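Local coordinates for cypemycin cysteine dehydrogenase (decarboxylating) (PDB 6JDD), which catalyses the flavin-dependent oxidative decarboxylation of the C-terminal cysteine of the cypemycin precursor, a step in making this linaridin, at residues A[12-17]-A[90-95]; A[22-27]-A[168-173]; A[99-104]-A[138-143]; A[121-126]-A[144-149]. One frame throughout, in Å; residues are numbered along the deposited sequence.

Contact 1 (A[12-17]-A[90-95]); sequences HVHVTG and FLVFPA. With FAD (flavin-adenine dinucleotide), chain B.
H12 and F90, paired in parallel register, set their rings on the same face of the sheet. The planes make only 30° with each other, yet the centroids are 5.7 Å apart, too far displaced for much overlap. Touch comes instead from H12 CB, 3.7 Å from F90 CD2. H12 CG is anti to the backbone N (chi1 -177°), and the ring nitrogens bond elsewhere, ND1 to S84 OG and NE2 to S43 OG. Further along this face H14 and V92 run alongside each other with a common heading, while H14 ND1 also bonds to S43. V13 and L91 occupy the other face, where V13 CG1 lies near the plane of the F93 ring, at its edge, 4.0 Å from F93 CB. Three nearly straight backbone bonds, L91 N to H12 O, H14 N to L91 O and F93 N to H14 O, fix the register. It gives way at the cis peptide before P94. There T16 OG1 donates to P94 O at 2.6 Å, coming from above the carbonyl plane (43° out of it), and is bonded in addition to T96 N. Next in the chain, G17 N meets FAD O2P at 2.8 Å. Strands 10-15 and 90-95 are thus neighbours at the middle of a parallel sheet of order 3-2-1-4-5-6, with FAD at their C-terminal ends, as in Rossmann-like flavoproteins.

Contact 2 (A[22-27]-A[168-173]); sequences ALVPWW and VGFNLP
W27 and F170 bury the most surface here, 83 and 80 Å², and meet with ring planes 88° apart. The pyrrole side of the indole makes the approach, W27 NE1 lying 4.1 Å from F170 CE2. F170 is the centre of an inverse gamma turn, and its CG, anti to the backbone N (chi1 -164°), brings the ring close to helix 24-34. V24 CG2 sits at the ring's edge near its plane, 4.2 Å from F170 CZ, and L23 CB is at the same distance from F170 CE2. The contact thus joins the first helix after strand 10-15 of the Rossmann-like fold to the start of helix 172-185, where N171 is the N-cap and its OD1 takes the N-H of G174. L172 and W27 pass each other head to tail, with L172 CD2 4.1 Å from W27 CB. The benzene end of the indole lies across the P173 ring, W27 CZ3 being nearest to P173 CD, and W26 CZ3 covers one indole face. An alanine in place of W27 would probably open a gap between F170, L172 and P173, each of which now rests against a different part of the indole. W26 itself stacks on W26 of a neighbouring subunit.

Contact 3 (A[99-104]-A[138-143]); sequences TVMRLA and NNVQTL. With FAD (flavin-adenine dinucleotide), chain B.
L143 brings most of the apolar contact to helix 99-104, meeting V100, L103 and A104. Its two methyl branches part: L143 CD1 meets V100 CG1 at 3.8 Å, while L143 CD2 reaches A104 CA at 3.8 Å and touches L103 CG. The leucine lies roughly perpendicular to both V100 and L103. The local helix axes come within 8.7 Å of each other, inclined at 54°, a closeness consistent with the small A104, whose CB faces the N139 carbonyl. V100 CG1 adds a looser touch on V140 CG2.

A thioether forms the second kind of contact. The M101 chain is bent at chi2 and at chi3 (88°), which brings its end nearer the other helix, and M101 SD and CE both lie 3.5 Å from N139 CB, a van der Waals contact with the aliphatic part of the asparagine. The amide of N139 is occupied elsewhere, ND2 with I135 O and OD1 with Q105 NE2.

Polar bonds lie beside this interface. Within 138-143, T142 OG1 donates to N138 O at 3.2 Å, from the opposite face of that carbonyl to T142 N. T99 OG1 donates to FAD O1P at 2.6 Å, and the R102 guanidinium lays one face over the ribose at FAD C2B, its NH1 salt-bridged to D109.

The chemistry implies that the contact with 138-143 rests on apolar and van der Waals touches, while T99 and R102 of the same helix serve FAD.

Contact 4 (A[121-126]-A[144-149]); sequences APLVIA and KLRPNV
N148 ND2 donates to A121 O at 2.9 Å. The N-H...O angle is 158° and the acceptor lies in the N148 amide plane, although the donor is tilted 31° from the plane of the A121 carbonyl. N148 CG sits between its backbone N and carbonyl carbon (chi1 55°), the crowded position, which places the amide beside A121; ND2 also makes a weak bond to T119 O. With a leucine in place of this asparagine, A121 O would probably lose its side-chain donor, and the turn would be less firmly tied to the start of strand 123-127. The backbone adds L123 N to N148 O at 2.9 Å, less sure because the acceptor's position is in some doubt, and a CA-H...O contact from V149 to L123 O.

After the type I turn R146-V149 the chain enters parallel pairing, L123 with V149. Their side chains leave the same face of the sheet together, with L123 CB 4.1 Å from V149 CG2. I125 CD1 approaches the other branch, V149 CG1, at 3.9 Å. V149 CG2 stands 4.1 Å above the R146 guanidinium plane, toward its rim, and R146 NH1 bonds to L116 O. The chemistry implies that polar bonds probably fix the entry of strand 149-151 beside strand 123-127, while aliphatic branches pack next to them and R146 lies beside V149 and L123.

In the fold
The four contacts spread outward from the sheet's middle. Contact 1 lies about 3 Å from the chain centre, and contact 4 continues the same sheet: F90 O and V124 N, 2.8 Å apart, probably bond. Contact 2 packs on L91 and on F93, with L91 CD1 3.6 Å from L172 CD1 and the rings of F93 and F170 stacked. Contact 3 is joined to contact 4 through I125, whose CD1 is 3.8 Å from L103 CD2, but has its nearest atoms about 10 Å from contact 2. Contacts 1 and 3, centres about 15 Å apart, both contribute to one FAD site: G17 and T99 bind its phosphate, T16 CG2 lies 3.3 Å from T99 OG1, and A108 of the second subunit is among the residues that complete it.

Contact 1 (A[12-17]-A[90-95])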
# COMPACT_ATOMS: atom_id res chain seq x y z
N HIS A 12 -1.01 -13.43 35.96
CA HIS A 12 -0.68 -13.12 34.56
C HIS A 12 -0.49 -14.42 33.80
O HIS A 12 0.19 -15.31 34.33
CB HIS A 12 0.60 -12.31 34.46
CG HIS A 12 0.89 -11.93 33.06
ND1 HIS A 12 0.63 -10.68 32.58
CD2 HIS A 12 1.37 -12.64 32.03
CE1 HIS A 12 0.95 -10.63 31.31
NE2 HIS A 12 1.37 -11.82 30.94
N VAL A 13 -1.10 -14.50 32.63
CA VAL A 13 -0.98 -15.67 31.72
C VAL A 13 -0.23 -15.19 30.49
O VAL A 13 -0.64 -14.23 29.88
CB VAL A 13 -2.33 -16.32 31.38
CG1 VAL A 13 -2.13 -17.44 30.41
CG2 VAL A 13 -3.05 -16.84 32.61
N HIS A 14 0.87 -15.84 30.18
CA HIS A 14 1.69 -15.58 28.97
C HIS A 14 1.48 -16.74 28.01
O HIS A 14 1.79 -17.89 28.37
CB HIS A 14 3.15 -15.38 29.35
CG HIS A 14 4.02 -15.09 28.18
ND1 HIS A 14 3.76 -14.04 27.32
CD2 HIS A 14 5.09 -15.74 27.69
CE1 HIS A 14 4.67 -14.04 26.36
NE2 HIS A 14 5.48 -15.10 26.54
N VAL A 15 0.89 -16.42 26.86
CA VAL A 15 0.43 -17.43 25.86
C VAL A 15 1.42 -17.44 24.71
O VAL A 15 1.68 -16.36 24.15
CB VAL A 15 -0.99 -17.10 25.36
CG1 VAL A 15 -1.55 -18.21 24.46
CG2 VAL A 15 -1.92 -16.79 26.52
N THR A 16 1.92 -18.62 24.33
CA THR A 16 2.98 -18.77 23.29
C THR A 16 2.46 -19.70 22.19
O THR A 16 1.48 -20.33 22.40
CB THR A 16 4.32 -19.24 23.90
OG1 THR A 16 4.26 -20.64 24.22
CG2 THR A 16 4.77 -18.43 25.11
N GLY A 17 3.18 -19.78 21.08
CA GLY A 17 2.73 -20.24 19.75
C GLY A 17 2.72 -21.73 19.59
O GLY A 17 3.36 -22.28 18.67
N PHE A 90 2.93 -15.98 37.55
CA PHE A 90 3.07 -15.90 36.08
C PHE A 90 3.01 -17.32 35.52
O PHE A 90 3.80 -18.14 35.94
CB PHE A 90 4.38 -15.23 35.70
CG PHE A 90 4.45 -13.78 36.08
CD1 PHE A 90 4.72 -13.40 37.37
CD2 PHE A 90 4.18 -12.80 35.14
CE1 PHE A 90 4.76 -12.06 37.72
CE2 PHE A 90 4.24 -11.46 35.49
CZ PHE A 90 4.53 -11.10 36.78
N LEU A 91 2.03 -17.58 34.68
CA LEU A 91 1.83 -18.92 34.09
C LEU A 91 2.13 -18.79 32.60
O LEU A 91 1.48 -17.99 31.96
CB LEU A 91 0.40 -19.44 34.33
CG LEU A 91 -0.14 -19.24 35.75
CD1 LEU A 91 -1.62 -19.58 35.83
CD2 LEU A 91 0.64 -20.08 36.76
N VAL A 92 3.10 -19.53 32.10
CA VAL A 92 3.37 -19.63 30.65
C VAL A 92 2.57 -20.82 30.10
O VAL A 92 2.92 -21.95 30.35
CB VAL A 92 4.88 -19.72 30.38
CG1 VAL A 92 5.19 -19.61 28.90
CG2 VAL A 92 5.64 -18.65 31.16
N PHE A 93 1.48 -20.51 29.41
CA PHE A 93 0.34 -21.44 29.18
C PHE A 93 -0.22 -21.19 27.80
O PHE A 93 -0.87 -20.18 27.59
CB PHE A 93 -0.73 -21.20 30.24
CG PHE A 93 -1.88 -22.17 30.18
CD1 PHE A 93 -1.70 -23.51 30.46
CD2 PHE A 93 -3.14 -21.74 29.82
CE1 PHE A 93 -2.74 -24.41 30.39
CE2 PHE A 93 -4.19 -22.64 29.75
CZ PHE A 93 -3.99 -23.98 30.03
N PRO A 94 0.12 -22.00 26.77
CA PRO A 94 1.22 -22.95 26.83
C PRO A 94 2.61 -22.33 26.63
O PRO A 94 2.71 -21.17 26.28
CB PRO A 94 0.93 -23.82 25.62
CG PRO A 94 0.42 -22.84 24.62
CD PRO A 94 -0.47 -21.92 25.44
N ALA A 95 3.65 -23.14 26.86
CA ALA A 95 5.06 -22.72 26.71
C ALA A 95 5.70 -23.54 25.63
O ALA A 95 5.82 -24.71 25.79
CB ALA A 95 5.79 -22.89 27.98
PA FAD B . 7.48 -15.41 19.52
O1A FAD B . 7.48 -14.08 20.20
O2A FAD B . 6.46 -15.67 18.46
O5B FAD B . 8.95 -15.70 18.93
C5B FAD B . 9.24 -15.29 17.57
C4B FAD B . 10.73 -15.11 17.41
O4B FAD B . 10.99 -13.82 16.80
C3B FAD B . 11.55 -15.13 18.71
O3B FAD B . 12.81 -15.75 18.52
C2B FAD B . 11.70 -13.63 19.02
O2B FAD B . 12.83 -13.36 19.82
C1B FAD B . 11.84 -13.06 17.62
N9A FAD B . 11.44 -11.66 17.52
C8A FAD B . 11.53 -10.69 18.48
N7A FAD B . 11.08 -9.53 18.07
C5A FAD B . 10.67 -9.75 16.76
C6A FAD B . 10.10 -8.91 15.78
N6A FAD B . 9.83 -7.62 15.98
N1A FAD B . 9.82 -9.47 14.58
C2A FAD B . 10.09 -10.76 14.39
N3A FAD B . 10.62 -11.64 15.23
C4A FAD B . 10.89 -11.06 16.41
N1 FAD B . 6.46 -25.14 19.20
C2 FAD B . 6.49 -25.75 20.41
O2 FAD B . 7.43 -25.58 21.18
N3 FAD B . 5.48 -26.56 20.83
C4 FAD B . 4.38 -26.83 20.05
O4 FAD B . 3.51 -27.57 20.47
C4X FAD B . 4.32 -26.21 18.78
N5 FAD B . 3.28 -26.45 18.03
C5X FAD B . 3.24 -25.84 16.80
C6 FAD B . 2.13 -26.08 15.97
C7 FAD B . 2.02 -25.51 14.73
C7M FAD B . 0.81 -25.79 13.87
C8 FAD B . 3.05 -24.65 14.27
C8M FAD B . 2.95 -24.01 12.91
C9 FAD B . 4.15 -24.41 15.07
C9A FAD B . 4.26 -24.99 16.34
N10 FAD B . 5.36 -24.77 17.18
C10 FAD B . 5.42 -25.36 18.42
C1' FAD B . 6.45 -23.88 16.73
C2' FAD B . 6.34 -22.50 17.34
O2' FAD B . 5.18 -21.84 16.85
C3' FAD B . 7.58 -21.66 17.01
O3' FAD B . 8.71 -22.19 17.68
C4' FAD B . 7.43 -20.18 17.37
O4' FAD B . 8.62 -19.47 17.00
C5' FAD B . 7.17 -19.97 18.85
O5' FAD B . 7.23 -18.55 19.16
P FAD B . 6.75 -18.04 20.60
O1P FAD B . 7.42 -18.88 21.64
O2P FAD B . 5.26 -17.95 20.60
O3P FAD B . 7.37 -16.56 20.63

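Contact 2 (A[22-27]-A[168-173])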
# COMPACT_ATOMS: atom_id res chain seq x y z
N ALA A 22 -4.87 -22.12 20.92
CA ALA A 22 -6.26 -22.08 20.42
C ALA A 22 -7.25 -22.45 21.55
O ALA A 22 -8.40 -21.94 21.50
CB ALA A 22 -6.44 -22.97 19.22
N LEU A 23 -6.82 -23.28 22.50
CA LEU A 23 -7.64 -23.80 23.63
C LEU A 23 -7.60 -22.87 24.85
O LEU A 23 -8.39 -23.08 25.75
CB LEU A 23 -7.11 -25.16 24.03
CG LEU A 23 -7.70 -26.35 23.29
CD1 LEU A 23 -7.71 -26.13 21.80
CD2 LEU A 23 -6.91 -27.61 23.61
N VAL A 24 -6.72 -21.87 24.88
CA VAL A 24 -6.52 -21.00 26.06
C VAL A 24 -7.78 -20.18 26.33
O VAL A 24 -8.15 -20.08 27.48
CB VAL A 24 -5.27 -20.13 25.90
CG1 VAL A 24 -5.14 -19.07 26.98
CG2 VAL A 24 -4.06 -21.01 25.92
N PRO A 25 -8.47 -19.54 25.34
CA PRO A 25 -9.68 -18.77 25.65
C PRO A 25 -10.75 -19.58 26.41
O PRO A 25 -11.35 -19.05 27.33
CB PRO A 25 -10.21 -18.37 24.28
CG PRO A 25 -8.96 -18.32 23.43
CD PRO A 25 -8.13 -19.48 23.91
N TRP A 26 -10.90 -20.86 26.08
CA TRP A 26 -11.78 -21.78 26.86
C TRP A 26 -11.31 -21.85 28.33
O TRP A 26 -12.15 -21.67 29.24
CB TRP A 26 -11.84 -23.15 26.19
CG TRP A 26 -12.86 -24.06 26.79
CD1 TRP A 26 -14.12 -24.27 26.33
CD2 TRP A 26 -12.71 -24.86 27.97
NE1 TRP A 26 -14.76 -25.17 27.14
CE2 TRP A 26 -13.93 -25.54 28.15
CE3 TRP A 26 -11.67 -25.07 28.87
CZ2 TRP A 26 -14.15 -26.42 29.20
CZ3 TRP A 26 -11.88 -25.96 29.91
CH2 TRP A 26 -13.10 -26.62 30.06
N TRP A 27 -10.02 -22.10 28.56
CA TRP A 27 -9.44 -22.16 29.93
C TRP A 27 -9.51 -20.81 30.65
O TRP A 27 -9.76 -20.80 31.85
CB TRP A 27 -8.01 -22.65 29.85
CG TRP A 27 -7.98 -24.12 29.64
CD1 TRP A 27 -7.71 -24.79 28.48
CD2 TRP A 27 -8.34 -25.09 30.61
NE1 TRP A 27 -7.84 -26.13 28.68
CE2 TRP A 27 -8.22 -26.35 29.98
CE3 TRP A 27 -8.74 -25.02 31.94
CZ2 TRP A 27 -8.47 -27.54 30.67
CZ3 TRP A 27 -9.00 -26.20 32.61
CH2 TRP A 27 -8.86 -27.45 31.98
N VAL A 168 3.12 -34.18 28.69
CA VAL A 168 2.98 -32.71 28.46
C VAL A 168 2.41 -32.00 29.71
O VAL A 168 1.66 -32.63 30.53
CB VAL A 168 2.17 -32.44 27.17
CG1 VAL A 168 1.88 -30.94 26.93
CG2 VAL A 168 2.84 -33.11 25.97
N GLY A 169 2.76 -30.71 29.83
CA GLY A 169 2.49 -29.85 30.99
C GLY A 169 1.41 -28.81 30.74
O GLY A 169 1.33 -27.89 31.55
N PHE A 170 0.56 -29.00 29.73
CA PHE A 170 -0.61 -28.11 29.44
C PHE A 170 -1.72 -28.32 30.48
O PHE A 170 -2.75 -28.94 30.19
CB PHE A 170 -1.17 -28.32 28.03
CG PHE A 170 -2.07 -27.19 27.61
CD1 PHE A 170 -1.61 -25.88 27.61
CD2 PHE A 170 -3.39 -27.44 27.23
CE1 PHE A 170 -2.43 -24.84 27.22
CE2 PHE A 170 -4.21 -26.40 26.84
CZ PHE A 170 -3.73 -25.11 26.85
N ASN A 171 -1.51 -27.79 31.67
CA ASN A 171 -2.28 -28.19 32.87
C ASN A 171 -2.49 -26.95 33.73
O ASN A 171 -1.66 -26.72 34.63
CB ASN A 171 -1.51 -29.29 33.61
CG ASN A 171 -2.19 -29.72 34.89
OD1 ASN A 171 -3.22 -29.15 35.27
ND2 ASN A 171 -1.63 -30.70 35.56
N LEU A 172 -3.57 -26.19 33.50
CA LEU A 172 -3.82 -24.96 34.29
C LEU A 172 -4.16 -25.29 35.74
O LEU A 172 -3.62 -24.66 36.66
CB LEU A 172 -4.92 -24.12 33.63
CG LEU A 172 -5.23 -22.80 34.32
CD1 LEU A 172 -4.01 -21.93 34.43
CD2 LEU A 172 -6.29 -22.04 33.57
N PRO A 173 -5.06 -26.25 36.05
CA PRO A 173 -5.35 -26.54 37.47
C PRO A 173 -4.08 -26.89 38.28
O PRO A 173 -3.85 -26.30 39.36
CB PRO A 173 -6.34 -27.71 37.38
CG PRO A 173 -6.99 -27.54 36.01
CD PRO A 173 -5.87 -27.06 35.12

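Contact 3 (A[99-104]-A[138-143])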
# COMPACT_ATOMS: atom_id res chain seq x y z
N THR A 99 10.26 -20.63 23.68
CA THR A 99 10.04 -19.61 24.74
C THR A 99 10.91 -20.04 25.93
O THR A 99 11.59 -19.18 26.53
CB THR A 99 8.55 -19.35 25.08
OG1 THR A 99 7.91 -18.41 24.20
CG2 THR A 99 8.40 -18.79 26.48
N VAL A 100 10.92 -21.34 26.22
CA VAL A 100 11.70 -21.88 27.36
C VAL A 100 13.21 -21.75 27.12
O VAL A 100 13.87 -21.37 28.04
CB VAL A 100 11.26 -23.31 27.65
CG1 VAL A 100 12.14 -23.94 28.71
CG2 VAL A 100 9.82 -23.27 28.10
N MET A 101 13.70 -22.00 25.90
CA MET A 101 15.11 -21.73 25.58
C MET A 101 15.45 -20.24 25.81
O MET A 101 16.46 -19.95 26.44
CB MET A 101 15.43 -22.16 24.15
CG MET A 101 15.23 -23.61 23.84
SD MET A 101 16.27 -24.78 24.84
CE MET A 101 15.22 -25.02 26.28
N ARG A 102 14.60 -19.33 25.32
CA ARG A 102 14.84 -17.87 25.47
C ARG A 102 14.89 -17.50 26.95
O ARG A 102 15.73 -16.65 27.32
CB ARG A 102 13.74 -17.08 24.75
CG ARG A 102 13.91 -17.01 23.24
CD ARG A 102 13.27 -15.78 22.64
NE ARG A 102 11.81 -15.87 22.61
CZ ARG A 102 10.99 -14.87 22.90
NH1 ARG A 102 11.47 -13.69 23.25
NH2 ARG A 102 9.68 -15.06 22.85
N LEU A 103 14.03 -18.11 27.77
CA LEU A 103 13.97 -17.83 29.22
C LEU A 103 15.24 -18.35 29.90
O LEU A 103 15.87 -17.62 30.64
CB LEU A 103 12.71 -18.53 29.75
CG LEU A 103 12.37 -18.23 31.19
CD1 LEU A 103 12.17 -16.72 31.43
CD2 LEU A 103 11.13 -19.03 31.53
N ALA A 104 15.61 -19.58 29.58
CA ALA A 104 16.83 -20.26 30.06
C ALA A 104 18.08 -19.49 29.66
O ALA A 104 19.12 -19.76 30.23
CB ALA A 104 16.89 -21.65 29.49
N ASN A 138 19.65 -29.51 28.75
CA ASN A 138 20.63 -28.72 29.54
C ASN A 138 20.08 -27.34 29.84
O ASN A 138 20.23 -26.87 31.00
CB ASN A 138 22.03 -28.66 28.93
CG ASN A 138 22.84 -29.89 29.26
OD1 ASN A 138 22.46 -30.76 30.09
ND2 ASN A 138 23.95 -29.96 28.56
N ASN A 139 19.53 -26.70 28.83
CA ASN A 139 18.86 -25.37 28.93
C ASN A 139 17.67 -25.39 29.91
O ASN A 139 17.57 -24.46 30.71
CB ASN A 139 18.49 -24.83 27.55
CG ASN A 139 19.72 -24.39 26.80
OD1 ASN A 139 20.29 -23.38 27.11
ND2 ASN A 139 20.26 -25.21 25.93
N VAL A 140 16.85 -26.43 29.90
CA VAL A 140 15.82 -26.65 30.96
C VAL A 140 16.42 -26.81 32.39
O VAL A 140 15.79 -26.25 33.33
CB VAL A 140 15.05 -27.92 30.62
CG1 VAL A 140 14.17 -28.32 31.78
CG2 VAL A 140 14.25 -27.73 29.35
N GLN A 141 17.55 -27.54 32.54
CA GLN A 141 18.26 -27.67 33.84
C GLN A 141 18.67 -26.26 34.28
O GLN A 141 18.65 -25.97 35.51
CB GLN A 141 19.51 -28.58 33.81
CG GLN A 141 19.31 -30.06 34.12
CD GLN A 141 20.66 -30.73 34.34
OE1 GLN A 141 21.74 -30.25 33.91
NE2 GLN A 141 20.64 -31.86 35.05
N THR A 142 19.14 -25.43 33.36
CA THR A 142 19.65 -24.08 33.73
C THR A 142 18.61 -23.28 34.49
O THR A 142 18.97 -22.42 35.34
CB THR A 142 20.16 -23.30 32.52
OG1 THR A 142 21.26 -24.01 31.97
CG2 THR A 142 20.70 -21.95 32.90
N LEU A 143 17.34 -23.57 34.24
CA LEU A 143 16.27 -22.81 34.94
C LEU A 143 16.23 -23.13 36.45
O LEU A 143 15.68 -22.30 37.19
CB LEU A 143 14.95 -23.12 34.25
CG LEU A 143 14.75 -22.45 32.88
CD1 LEU A 143 13.54 -23.03 32.17
CD2 LEU A 143 14.59 -20.95 33.00
PA FAD B . 7.48 -15.41 19.52
O1A FAD B . 7.48 -14.08 20.20
O2A FAD B . 6.46 -15.67 18.46
O5B FAD B . 8.95 -15.70 18.93
C5B FAD B . 9.24 -15.29 17.57
C4B FAD B . 10.73 -15.11 17.41
O4B FAD B . 10.99 -13.82 16.80
C3B FAD B . 11.55 -15.13 18.71
O3B FAD B . 12.81 -15.75 18.52
C2B FAD B . 11.70 -13.63 19.02
O2B FAD B . 12.83 -13.36 19.82
C1B FAD B . 11.84 -13.06 17.62
N9A FAD B . 11.44 -11.66 17.52
C8A FAD B . 11.53 -10.69 18.48
N7A FAD B . 11.08 -9.53 18.07
C5A FAD B . 10.67 -9.75 16.76
C6A FAD B . 10.10 -8.91 15.78
N6A FAD B . 9.83 -7.62 15.98
N1A FAD B . 9.82 -9.47 14.58
C2A FAD B . 10.09 -10.76 14.39
N3A FAD B . 10.62 -11.64 15.23
C4A FAD B . 10.89 -11.06 16.41
N1 FAD B . 6.46 -25.14 19.20
C2 FAD B . 6.49 -25.75 20.41
O2 FAD B . 7.43 -25.58 21.18
N3 FAD B . 5.48 -26.56 20.83
C4 FAD B . 4.38 -26.83 20.05
O4 FAD B . 3.51 -27.57 20.47
C4X FAD B . 4.32 -26.21 18.78
N5 FAD B . 3.28 -26.45 18.03
C5X FAD B . 3.24 -25.84 16.80
C6 FAD B . 2.13 -26.08 15.97
C7 FAD B . 2.02 -25.51 14.73
C7M FAD B . 0.81 -25.79 13.87
C8 FAD B . 3.05 -24.65 14.27
C8M FAD B . 2.95 -24.01 12.91
C9 FAD B . 4.15 -24.41 15.07
C9A FAD B . 4.26 -24.99 16.34
N10 FAD B . 5.36 -24.77 17.18
C10 FAD B . 5.42 -25.36 18.42
C1' FAD B . 6.45 -23.88 16.73
C2' FAD B . 6.34 -22.50 17.34
O2' FAD B . 5.18 -21.84 16.85
C3' FAD B . 7.58 -21.66 17.01
O3' FAD B . 8.71 -22.19 17.68
C4' FAD B . 7.43 -20.18 17.37
O4' FAD B . 8.62 -19.47 17.00
C5' FAD B . 7.17 -19.97 18.85
O5' FAD B . 7.23 -18.55 19.16
P FAD B . 6.75 -18.04 20.60
O1P FAD B . 7.42 -18.88 21.64
O2P FAD B . 5.26 -17.95 20.60
O3P FAD B . 7.37 -16.56 20.63

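Contact 4 (A[121-126]-A[144-149])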
# COMPACT_ATOMS: atom_id res chain seq x y z
N ALA A 121 8.28 -13.36 41.52
CA ALA A 121 7.05 -14.11 41.83
C ALA A 121 7.17 -15.53 41.28
O ALA A 121 7.97 -15.82 40.38
CB ALA A 121 5.84 -13.40 41.25
N PRO A 122 6.36 -16.47 41.80
CA PRO A 122 6.27 -17.81 41.22
C PRO A 122 5.98 -17.76 39.72
O PRO A 122 5.11 -17.09 39.29
CB PRO A 122 5.09 -18.44 41.97
CG PRO A 122 4.98 -17.65 43.26
CD PRO A 122 5.45 -16.26 42.94
N LEU A 123 6.78 -18.49 38.96
CA LEU A 123 6.72 -18.58 37.49
C LEU A 123 6.53 -20.04 37.14
O LEU A 123 7.44 -20.79 37.36
CB LEU A 123 8.05 -18.09 36.91
CG LEU A 123 8.03 -17.64 35.45
CD1 LEU A 123 9.23 -16.81 35.14
CD2 LEU A 123 7.96 -18.82 34.51
N VAL A 124 5.38 -20.40 36.62
CA VAL A 124 5.06 -21.81 36.27
C VAL A 124 4.99 -21.96 34.77
O VAL A 124 4.37 -21.16 34.11
CB VAL A 124 3.77 -22.28 36.93
CG1 VAL A 124 3.57 -23.77 36.73
CG2 VAL A 124 3.74 -21.91 38.40
N ILE A 125 5.58 -23.03 34.28
CA ILE A 125 5.77 -23.27 32.83
C ILE A 125 4.97 -24.50 32.45
O ILE A 125 5.34 -25.63 32.86
CB ILE A 125 7.25 -23.41 32.47
CG1 ILE A 125 8.03 -22.18 32.93
CG2 ILE A 125 7.40 -23.65 30.97
CD1 ILE A 125 9.50 -22.23 32.64
N ALA A 126 3.93 -24.26 31.67
CA ALA A 126 3.06 -25.31 31.14
C ALA A 126 3.57 -25.63 29.74
O ALA A 126 2.95 -25.25 28.76
CB ALA A 126 1.65 -24.85 31.18
N LYS A 144 16.86 -24.21 36.95
CA LYS A 144 16.93 -24.44 38.41
C LYS A 144 17.80 -23.38 39.09
O LYS A 144 17.68 -23.27 40.32
CB LYS A 144 17.41 -25.86 38.72
CG LYS A 144 16.28 -26.89 38.64
CD LYS A 144 16.77 -28.18 38.07
CE LYS A 144 15.87 -29.35 38.36
NZ LYS A 144 16.71 -30.57 38.58
N LEU A 145 18.60 -22.59 38.37
CA LEU A 145 19.36 -21.47 39.00
C LEU A 145 18.41 -20.38 39.53
O LEU A 145 18.86 -19.49 40.32
CB LEU A 145 20.33 -20.90 37.97
CG LEU A 145 21.37 -21.90 37.44
CD1 LEU A 145 22.46 -21.16 36.68
CD2 LEU A 145 21.99 -22.75 38.56
N ARG A 146 17.15 -20.43 39.09
CA ARG A 146 16.13 -19.44 39.51
C ARG A 146 15.17 -20.13 40.46
O ARG A 146 14.49 -21.09 40.10
CB ARG A 146 15.41 -18.85 38.30
CG ARG A 146 16.32 -18.04 37.39
CD ARG A 146 15.58 -17.17 36.39
NE ARG A 146 14.70 -16.21 37.05
CZ ARG A 146 13.67 -15.63 36.45
NH1 ARG A 146 13.40 -15.91 35.19
NH2 ARG A 146 12.90 -14.79 37.12
N PRO A 147 15.07 -19.64 41.71
CA PRO A 147 14.29 -20.34 42.71
C PRO A 147 12.79 -20.24 42.43
O PRO A 147 12.07 -21.07 42.82
CB PRO A 147 14.72 -19.65 44.02
CG PRO A 147 15.14 -18.22 43.60
CD PRO A 147 15.67 -18.37 42.19
N ASN A 148 12.35 -19.22 41.71
CA ASN A 148 10.89 -18.98 41.52
C ASN A 148 10.34 -19.78 40.34
O ASN A 148 9.15 -19.74 40.13
CB ASN A 148 10.63 -17.48 41.41
CG ASN A 148 11.44 -16.79 40.33
OD1 ASN A 148 12.61 -17.13 40.10
ND2 ASN A 148 10.83 -15.78 39.69
N VAL A 149 11.15 -20.49 39.57
CA VAL A 149 10.65 -21.13 38.32
C VAL A 149 10.33 -22.59 38.57
O VAL A 149 11.18 -23.26 39.10
CB VAL A 149 11.72 -20.99 37.23
CG1 VAL A 149 11.41 -21.83 36.03
CG2 VAL A 149 11.89 -19.54 36.88